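Local coordinates for maltose/maltodextrin-binding protein (Thermus thermophilus, PDB 2GH9), which binds maltotriose and probably serves as the periplasmic receptor of a maltodextrin uptake system, at residues 44-49 and 53-58; 170-173 and 179-182; 235-240 and 245-250. All blocks are in the same frame, centred on the assembly; numbering follows the deposited sequence.

Contact 1: residues 44-49 and 53-58; sequences QKFILG and GQAADL
G49 and Q54 bring the two backbones together, their CA atoms 4.6 Å apart, where Q54 N donates to G49 O (3.0 Å, 158° at the hydrogen), the long backward bond of a Schellman motif. G53, at phi 76°, is the C-prime residue of that motif, completed by its own N bonding back to A50 O. The CB of Q54 lies 3.6 Å from G49 O, while its OE1 reaches back beside G49 CA. The missing side chain lets the Q54-A55 peptide lie close to G49, where a CB would point at it; a CB would also come too near K45 O of its own helix. Next along the turn, the A55 methyl meets F46 obliquely, CB to CD1 at 3.8 Å. The same ring reaches A56 with CE1, 3.5 Å from the carbonyl O, because its CG is anti to the backbone N (chi1 -156°). That carbonyl is hydrogen-bonded to N274 ND2, and M70 of helix 67-72 also packs on F46. An alanine in place of F46 would remove the ring and would probably leave a gap beside the A55 methyl, with the A56 carbonyl also losing its aromatic neighbour. The helix end is thus closed by backbone bonds, with the Q52 side chain adding one to L48 O, while F46 packs on the A55 methyl and the A56 carbonyl on the way to strand 58-63.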
loop_
_atom_site.group_PDB
_atom_site.type_symbol
_atom_site.label_atom_id
_atom_site.label_comp_id
_atom_site.label_asym_id
_atom_site.label_seq_id
_atom_site.Cartn_x
_atom_site.Cartn_y
_atom_site.Cartn_z
ATOM N N GLN A 44 -12.167 9.943 -3.310
ATOM C CA GLN A 44 -13.242 10.629 -4.007
ATOM C C GLN A 44 -14.133 11.367 -3.009
ATOM O O GLN A 44 -14.493 12.510 -3.224
ATOM C CB GLN A 44 -14.067 9.641 -4.841
ATOM C CG GLN A 44 -15.233 10.311 -5.602
ATOM C CD GLN A 44 -16.020 9.359 -6.455
ATOM O OE1 GLN A 44 -16.466 8.313 -5.984
ATOM N NE2 GLN A 44 -16.224 9.719 -7.717
ATOM N N LYS A 45 -14.465 10.713 -1.901
ATOM C CA LYS A 45 -15.311 11.321 -0.888
ATOM C C LYS A 45 -14.703 12.607 -0.358
ATOM O O LYS A 45 -15.414 13.605 -0.159
ATOM C CB LYS A 45 -15.561 10.348 0.263
ATOM C CG LYS A 45 -16.751 9.431 0.050
ATOM C CD LYS A 45 -16.761 8.279 1.065
ATOM C CE LYS A 45 -17.242 8.729 2.423
ATOM N NZ LYS A 45 -18.676 9.162 2.385
ATOM N N PHE A 46 -13.391 12.581 -0.122
ATOM C CA PHE A 46 -12.672 13.728 0.442
ATOM C C PHE A 46 -12.469 14.855 -0.540
ATOM O O PHE A 46 -12.657 16.022 -0.206
ATOM C CB PHE A 46 -11.297 13.299 0.945
ATOM C CG PHE A 46 -10.730 14.205 2.006
ATOM C CD1 PHE A 46 -11.145 14.078 3.339
ATOM C CD2 PHE A 46 -9.761 15.143 1.697
ATOM C CE1 PHE A 46 -10.600 14.879 4.332
ATOM C CE2 PHE A 46 -9.220 15.958 2.700
ATOM C CZ PHE A 46 -9.647 15.822 4.013
ATOM N N ILE A 47 -12.024 14.511 -1.739
ATOM C CA ILE A 47 -11.757 15.526 -2.771
ATOM C C ILE A 47 -13.062 16.264 -3.149
ATOM O O ILE A 47 -13.107 17.500 -3.177
ATOM C CB ILE A 47 -11.098 14.914 -4.023
ATOM C CG1 ILE A 47 -9.622 14.589 -3.756
ATOM C CG2 ILE A 47 -11.217 15.889 -5.205
ATOM C CD1 ILE A 47 -8.913 13.933 -4.941
ATOM N N LEU A 48 -14.118 15.502 -3.421
ATOM C CA LEU A 48 -15.410 16.082 -3.777
ATOM C C LEU A 48 -16.105 16.745 -2.583
ATOM O O LEU A 48 -16.639 17.847 -2.706
ATOM C CB LEU A 48 -16.336 15.031 -4.400
ATOM C CG LEU A 48 -15.983 14.460 -5.772
ATOM C CD1 LEU A 48 -17.132 13.565 -6.269
ATOM C CD2 LEU A 48 -15.672 15.556 -6.787
ATOM N N GLY A 49 -16.096 16.084 -1.428
ATOM C CA GLY A 49 -16.761 16.621 -0.239
ATOM C C GLY A 49 -16.071 17.786 0.469
ATOM O O GLY A 49 -16.733 18.628 1.058
ATOM N N GLY A 53 -17.905 21.425 2.487
ATOM C CA GLY A 53 -18.159 21.271 3.923
ATOM C C GLY A 53 -18.610 19.881 4.364
ATOM O O GLY A 53 -19.109 19.713 5.491
ATOM N N GLN A 54 -18.420 18.882 3.499
ATOM C CA GLN A 54 -19.009 17.541 3.675
ATOM C C GLN A 54 -17.997 16.434 4.043
ATOM O O GLN A 54 -18.408 15.264 4.219
ATOM C CB GLN A 54 -19.723 17.096 2.399
ATOM C CG GLN A 54 -20.940 17.904 1.956
ATOM C CD GLN A 54 -21.289 17.616 0.506
ATOM O OE1 GLN A 54 -20.437 17.182 -0.257
ATOM N NE2 GLN A 54 -22.534 17.844 0.122
ATOM N N ALA A 55 -16.703 16.768 4.141
ATOM C CA ALA A 55 -15.672 15.769 4.507
ATOM C C ALA A 55 -15.210 15.891 5.972
ATOM O O ALA A 55 -15.420 16.922 6.629
ATOM C CB ALA A 55 -14.474 15.845 3.560
ATOM N N ALA A 56 -14.581 14.824 6.469
ATOM C CA ALA A 56 -14.029 14.789 7.823
ATOM C C ALA A 56 -12.907 15.793 8.032
ATOM O O ALA A 56 -12.289 16.271 7.077
ATOM C CB ALA A 56 -13.501 13.373 8.157
ATOM N N ASP A 57 -12.636 16.084 9.303
ATOM C CA ASP A 57 -11.597 17.032 9.685
ATOM C C ASP A 57 -10.208 16.486 9.424
ATOM O O ASP A 57 -9.285 17.252 9.217
ATOM C CB ASP A 57 -11.755 17.403 11.167
ATOM C CG ASP A 57 -13.036 18.174 11.422
ATOM O OD1 ASP A 57 -13.109 19.322 10.961
ATOM O OD2 ASP A 57 -13.978 17.631 12.018
ATOM N N LEU A 58 -10.059 15.164 9.466
ATOM C CA LEU A 58 -8.799 14.530 9.106
ATOM C C LEU A 58 -9.003 13.119 8.551
ATOM O O LEU A 58 -10.079 12.527 8.678
ATOM C CB LEU A 58 -7.779 14.540 10.271
ATOM C CG LEU A 58 -8.032 14.021 11.683
ATOM C CD1 LEU A 58 -6.722 13.911 12.458
ATOM C CD2 LEU A 58 -8.998 14.925 12.412
#

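Contact 2: residues 170-173 and 179-182; sequences NVFA and NLDP
A173 and D181 supply the hydrogen bond between the segments: D181 N donates to A173 O over 2.8 Å, with 178° at the hydrogen. The same oxygen receives a CA-H contact from L180, whose CA is 3.5 Å away, so two neighbouring residues of strand 179-181 converge on one acceptor. Apolar contacts gather on F172. Its CG is anti to the carbonyl carbon (chi1 -58°), which turns the ring toward the corner at P182: CD1 comes within 3.5 Å of P182 CA, which lies over one face, and P182 CB sits on that side toward the rim. V171 CG1 rests 3.6 Å above the opposite face, over the ring centre, so the phenyl is sandwiched between its own neighbour and the proline. F172 CB also packs against D181 O at 3.4 Å, and L180 CD2 approaches both F172 CB and F172 O. The polar side chains bond beside and beyond the hairpin. N170 OD1 takes the amide of V171 in its carbonyl plane, on a lone pair, while N170 ND2 is hydrogen-bonded to P334 O. The D181 carboxylate turns to T183 OG1 through OD1. The A173-D181 bond belongs to an antiparallel beta hairpin of strands 172-175 and 179-181, whose F172 packs on V344 of helix 341-357.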
loop_
_atom_site.group_PDB
_atom_site.type_symbol
_atom_site.label_atom_id
_atom_site.label_comp_id
_atom_site.label_asym_id
_atom_site.label_seq_id
_atom_site.Cartn_x
_atom_site.Cartn_y
_atom_site.Cartn_z
ATOM N N ASN A 170 9.834 2.156 -12.314
ATOM C CA ASN A 170 8.660 2.625 -11.632
ATOM C C ASN A 170 7.583 2.771 -12.695
ATOM O O ASN A 170 7.700 2.146 -13.765
ATOM C CB ASN A 170 8.967 3.934 -10.878
ATOM C CG ASN A 170 8.022 4.171 -9.691
ATOM O OD1 ASN A 170 6.814 3.972 -9.812
ATOM N ND2 ASN A 170 8.571 4.591 -8.554
ATOM N N VAL A 171 6.525 3.538 -12.397
ATOM C CA VAL A 171 5.429 3.736 -13.315
ATOM C C VAL A 171 5.869 4.620 -14.481
ATOM O O VAL A 171 5.552 4.341 -15.632
ATOM C CB VAL A 171 4.198 4.371 -12.609
ATOM C CG1 VAL A 171 3.112 4.725 -13.628
ATOM C CG2 VAL A 171 3.634 3.415 -11.563
ATOM N N PHE A 172 6.598 5.681 -14.157
ATOM C CA PHE A 172 7.014 6.698 -15.121
ATOM C C PHE A 172 8.534 6.833 -15.144
ATOM O O PHE A 172 9.187 6.692 -14.111
ATOM C CB PHE A 172 6.458 8.059 -14.717
ATOM C CG PHE A 172 4.964 8.120 -14.597
ATOM C CD1 PHE A 172 4.156 8.050 -15.717
ATOM C CD2 PHE A 172 4.370 8.337 -13.365
ATOM C CE1 PHE A 172 2.761 8.154 -15.601
ATOM C CE2 PHE A 172 3.000 8.450 -13.247
ATOM C CZ PHE A 172 2.192 8.358 -14.359
ATOM N N ALA A 173 9.088 7.139 -16.317
ATOM C CA ALA A 173 10.507 7.474 -16.455
ATOM C C ALA A 173 10.823 8.799 -15.740
ATOM O O ALA A 173 9.974 9.688 -15.685
ATOM C CB ALA A 173 10.880 7.557 -17.939
ATOM N N ASN A 179 12.959 14.554 -12.047
ATOM C CA ASN A 179 11.489 14.600 -11.960
ATOM C C ASN A 179 10.801 13.620 -12.904
ATOM O O ASN A 179 11.194 13.492 -14.061
ATOM C CB ASN A 179 10.985 16.008 -12.279
ATOM C CG ASN A 179 11.529 17.050 -11.333
ATOM O OD1 ASN A 179 11.563 16.848 -10.117
ATOM N ND2 ASN A 179 11.957 18.177 -11.886
ATOM N N LEU A 180 9.754 12.953 -12.418
ATOM C CA LEU A 180 9.010 12.000 -13.238
ATOM C C LEU A 180 8.370 12.696 -14.429
ATOM O O LEU A 180 7.869 13.813 -14.307
ATOM C CB LEU A 180 7.922 11.306 -12.425
ATOM C CG LEU A 180 8.376 10.448 -11.242
ATOM C CD1 LEU A 180 7.176 10.164 -10.371
ATOM C CD2 LEU A 180 9.061 9.149 -11.685
ATOM N N ASP A 181 8.410 12.035 -15.580
ATOM C CA ASP A 181 7.692 12.481 -16.757
ATOM C C ASP A 181 6.492 11.561 -16.918
ATOM O O ASP A 181 6.659 10.385 -17.246
ATOM C CB ASP A 181 8.580 12.451 -18.011
ATOM C CG ASP A 181 7.841 12.882 -19.281
ATOM O OD1 ASP A 181 6.665 13.303 -19.200
ATOM O OD2 ASP A 181 8.429 12.792 -20.383
ATOM N N PRO A 182 5.280 12.093 -16.680
ATOM C CA PRO A 182 4.050 11.322 -16.869
ATOM C C PRO A 182 3.740 10.956 -18.324
ATOM O O PRO A 182 2.856 10.139 -18.574
ATOM C CB PRO A 182 2.959 12.233 -16.286
ATOM C CG PRO A 182 3.534 13.576 -16.283
ATOM C CD PRO A 182 5.011 13.453 -16.190
#

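Contact 3: residues 235-240 and 245-250; sequences WALGDY and VDFGIA. With GLC (alpha-D-glucopyranose), chain B; GLC (alpha-D-glucopyranose), chain C.
L237 and F247 form the apolar centre, with the CD2 methyl of the leucine above the aromatic face. This methyl is 3.7 Å from the ring centroid and 16° off the ring normal, a CH-pi contact; its shortest approach, 3.6 Å, is to CE2. The phenylalanine CG sits between the backbone N and the carbonyl carbon (chi1 52°), and this rotation carries the ring from strand 247-250 toward the helix. Around this pair further apolar contacts follow: L237 CD1 reaches I249 CD1 at 4.3 Å, and Y240 CB lies obliquely beside the F247 ring, 4.0 Å from CD1. V321 of helix 320-326 touches L237, F247 and I249 alike, closing the apolar cluster from outside the two segments.

Farther out, the tyrosine ring leads away from the strand. One face of it carries A236 O, 3.3 Å above the plane and over the centre, a carbonyl from the preceding turn, and its OH is hydrogen-bonded to D219 OD1 and N232 ND2. At the polar edge the backbones join directly: V245 N donates to Y240 O, 3.0 Å long but bent to 140° at the hydrogen, and V245 CB rests beside the same oxygen.

At the other end of 235-240, W235 faces the sugar. Two glucose units lie over one face of its indole, with C1 of the chain B glucose 3.7 Å above the ring plane and C4 of the chain C glucose on that same face, while NE1 makes a weak hydrogen bond to N232 OD1. This aromatic platform is characteristic of carbohydrate sites in periplasmic binding proteins; here the 3-10 turn leading into helix 237-242, which packs on edge strand 247-250, places the indole in the maltotriose pocket.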
loop_
_atom_site.group_PDB
_atom_site.type_symbol
_atom_site.label_atom_id
_atom_site.label_comp_id
_atom_site.label_asym_id
_atom_site.label_seq_id
_atom_site.Cartn_x
_atom_site.Cartn_y
_atom_site.Cartn_z
ATOM N N TRP A 235 -0.561 -4.011 6.654
ATOM C CA TRP A 235 -1.932 -3.655 7.009
ATOM C C TRP A 235 -2.810 -4.839 7.381
ATOM O O TRP A 235 -3.870 -4.638 7.986
ATOM C CB TRP A 235 -2.628 -2.891 5.859
ATOM C CG TRP A 235 -2.586 -3.621 4.574
ATOM C CD1 TRP A 235 -3.429 -4.615 4.147
ATOM C CD2 TRP A 235 -1.617 -3.443 3.548
ATOM N NE1 TRP A 235 -3.027 -5.067 2.899
ATOM C CE2 TRP A 235 -1.918 -4.360 2.517
ATOM C CE3 TRP A 235 -0.510 -2.593 3.399
ATOM C CZ2 TRP A 235 -1.176 -4.423 1.338
ATOM C CZ3 TRP A 235 0.219 -2.657 2.228
ATOM C CH2 TRP A 235 -0.112 -3.579 1.218
ATOM N N ALA A 236 -2.408 -6.048 6.973
ATOM C CA ALA A 236 -3.191 -7.275 7.174
ATOM C C ALA A 236 -2.771 -8.029 8.456
ATOM O O ALA A 236 -3.474 -8.935 8.903
ATOM C CB ALA A 236 -3.028 -8.188 5.952
ATOM N N LEU A 237 -1.635 -7.633 9.030
ATOM C CA LEU A 237 -0.999 -8.349 10.123
ATOM C C LEU A 237 -1.753 -8.270 11.436
ATOM O O LEU A 237 -1.676 -9.211 12.214
ATOM C CB LEU A 237 0.443 -7.880 10.320
ATOM C CG LEU A 237 1.387 -8.250 9.182
ATOM C CD1 LEU A 237 2.829 -7.794 9.422
ATOM C CD2 LEU A 237 1.348 -9.752 8.877
ATOM N N GLY A 238 -2.478 -7.170 11.668
ATOM C CA GLY A 238 -3.317 -7.027 12.851
ATOM C C GLY A 238 -4.275 -8.203 12.985
ATOM O O GLY A 238 -4.333 -8.847 14.036
ATOM N N ASP A 239 -4.990 -8.486 11.901
ATOM C CA ASP A 239 -5.956 -9.586 11.868
ATOM C C ASP A 239 -5.294 -10.957 11.873
ATOM O O ASP A 239 -5.866 -11.893 12.425
ATOM C CB ASP A 239 -6.895 -9.454 10.679
ATOM C CG ASP A 239 -7.751 -8.196 10.739
ATOM O OD1 ASP A 239 -8.320 -7.926 11.816
ATOM O OD2 ASP A 239 -7.885 -7.494 9.705
ATOM N N TYR A 240 -4.087 -11.072 11.302
ATOM C CA TYR A 240 -3.291 -12.310 11.413
ATOM C C TYR A 240 -2.751 -12.557 12.831
ATOM O O TYR A 240 -2.740 -13.712 13.291
ATOM C CB TYR A 240 -2.116 -12.367 10.402
ATOM C CG TYR A 240 -2.489 -12.178 8.939
ATOM C CD1 TYR A 240 -3.822 -12.257 8.511
ATOM C CD2 TYR A 240 -1.505 -11.937 7.981
ATOM C CE1 TYR A 240 -4.171 -12.059 7.184
ATOM C CE2 TYR A 240 -1.845 -11.751 6.637
ATOM C CZ TYR A 240 -3.179 -11.812 6.249
ATOM O OH TYR A 240 -3.540 -11.627 4.937
ATOM N N VAL A 245 -2.168 -16.588 13.797
ATOM C CA VAL A 245 -1.368 -17.203 12.728
ATOM C C VAL A 245 0.106 -16.886 12.955
ATOM O O VAL A 245 0.461 -15.719 13.144
ATOM C CB VAL A 245 -1.767 -16.692 11.301
ATOM C CG1 VAL A 245 -0.785 -17.221 10.240
ATOM C CG2 VAL A 245 -3.216 -17.058 10.962
ATOM N N ASP A 246 0.957 -17.917 12.948
ATOM C CA ASP A 246 2.404 -17.713 13.049
ATOM C C ASP A 246 2.963 -17.530 11.639
ATOM O O ASP A 246 3.129 -18.505 10.903
ATOM C CB ASP A 246 3.092 -18.886 13.756
ATOM C CG ASP A 246 4.573 -18.632 14.016
ATOM O OD1 ASP A 246 4.967 -17.507 14.380
ATOM O OD2 ASP A 246 5.369 -19.580 13.884
ATOM N N PHE A 247 3.233 -16.277 11.272
ATOM C CA PHE A 247 3.641 -15.936 9.902
ATOM C C PHE A 247 5.105 -15.550 9.856
ATOM O O PHE A 247 5.688 -15.095 10.855
ATOM C CB PHE A 247 2.775 -14.800 9.313
ATOM C CG PHE A 247 2.696 -13.598 10.197
ATOM C CD1 PHE A 247 1.628 -13.433 11.073
ATOM C CD2 PHE A 247 3.715 -12.646 10.188
ATOM C CE1 PHE A 247 1.569 -12.329 11.931
ATOM C CE2 PHE A 247 3.667 -11.532 11.038
ATOM C CZ PHE A 247 2.594 -11.372 11.905
ATOM N N GLY A 248 5.695 -15.738 8.680
ATOM C CA GLY A 248 6.970 -15.133 8.346
ATOM C C GLY A 248 6.799 -14.159 7.182
ATOM O O GLY A 248 5.847 -14.243 6.429
ATOM N N ILE A 249 7.736 -13.229 7.076
ATOM C CA ILE A 249 7.791 -12.240 6.010
ATOM C C ILE A 249 9.058 -12.486 5.200
ATOM O O ILE A 249 10.172 -12.557 5.761
ATOM C CB ILE A 249 7.831 -10.814 6.609
ATOM C CG1 ILE A 249 6.525 -10.546 7.367
ATOM C CG2 ILE A 249 8.081 -9.739 5.502
ATOM C CD1 ILE A 249 6.613 -9.481 8.432
ATOM N N ALA A 250 8.882 -12.591 3.878
ATOM C CA ALA A 250 9.983 -12.816 2.951
ATOM C C ALA A 250 9.714 -12.050 1.645
ATOM O O ALA A 250 8.563 -11.721 1.340
ATOM C CB ALA A 250 10.138 -14.305 2.675
HETATM C C1 GLC B . -3.325 -1.436 0.503
HETATM C C2 GLC B . -2.302 -0.316 0.466
HETATM C C3 GLC B . -2.734 0.737 -0.578
HETATM C C4 GLC B . -3.039 0.135 -1.941
HETATM C C5 GLC B . -4.003 -1.040 -1.793
HETATM C C6 GLC B . -4.195 -1.762 -3.132
HETATM O O2 GLC B . -2.223 0.309 1.750
HETATM O O3 GLC B . -1.745 1.737 -0.697
HETATM O O4 GLC B . -3.607 1.140 -2.805
HETATM O O5 GLC B . -3.513 -1.980 -0.809
HETATM O O6 GLC B . -5.466 -2.413 -3.216
HETATM C C1 GLC C . -7.375 -1.831 3.903
HETATM C C2 GLC C . -5.995 -1.426 4.419
HETATM C C3 GLC C . -5.228 -0.719 3.319
HETATM C C4 GLC C . -5.130 -1.638 2.091
HETATM C C5 GLC C . -6.525 -2.047 1.592
HETATM C C6 GLC C . -6.435 -3.107 0.477
HETATM O O1 GLC C . -8.144 -0.647 3.705
HETATM O O2 GLC C . -6.110 -0.603 5.601
HETATM O O3 GLC C . -3.920 -0.314 3.756
HETATM O O4 GLC C . -4.557 -0.907 1.021
HETATM O O5 GLC C . -7.279 -2.574 2.682
HETATM O O6 GLC C . -7.740 -3.540 0.045
#

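How the contacts relate
All three contacts tie neighbouring pieces of chain, and none touches another: nearest atoms are about 15 to 17 Å apart. Each has one backbone hydrogen bond between its segments and one phenylalanine for packing, but their places differ. Contact 2 is a surface hairpin, the only one of the three pairing two strands. Contact 1 is partly buried and leads from a helix into a strand of the larger mixed sheet; contact 3, also partly buried, sets a helix on the edge strand of the four-stranded sheet. Contacts 2 and 3 lie on opposite sides of the chain's centre. Contact 3 alone includes a pocket residue, whereas the side chains of F46 and F172 are each about 12 Å from a glucose.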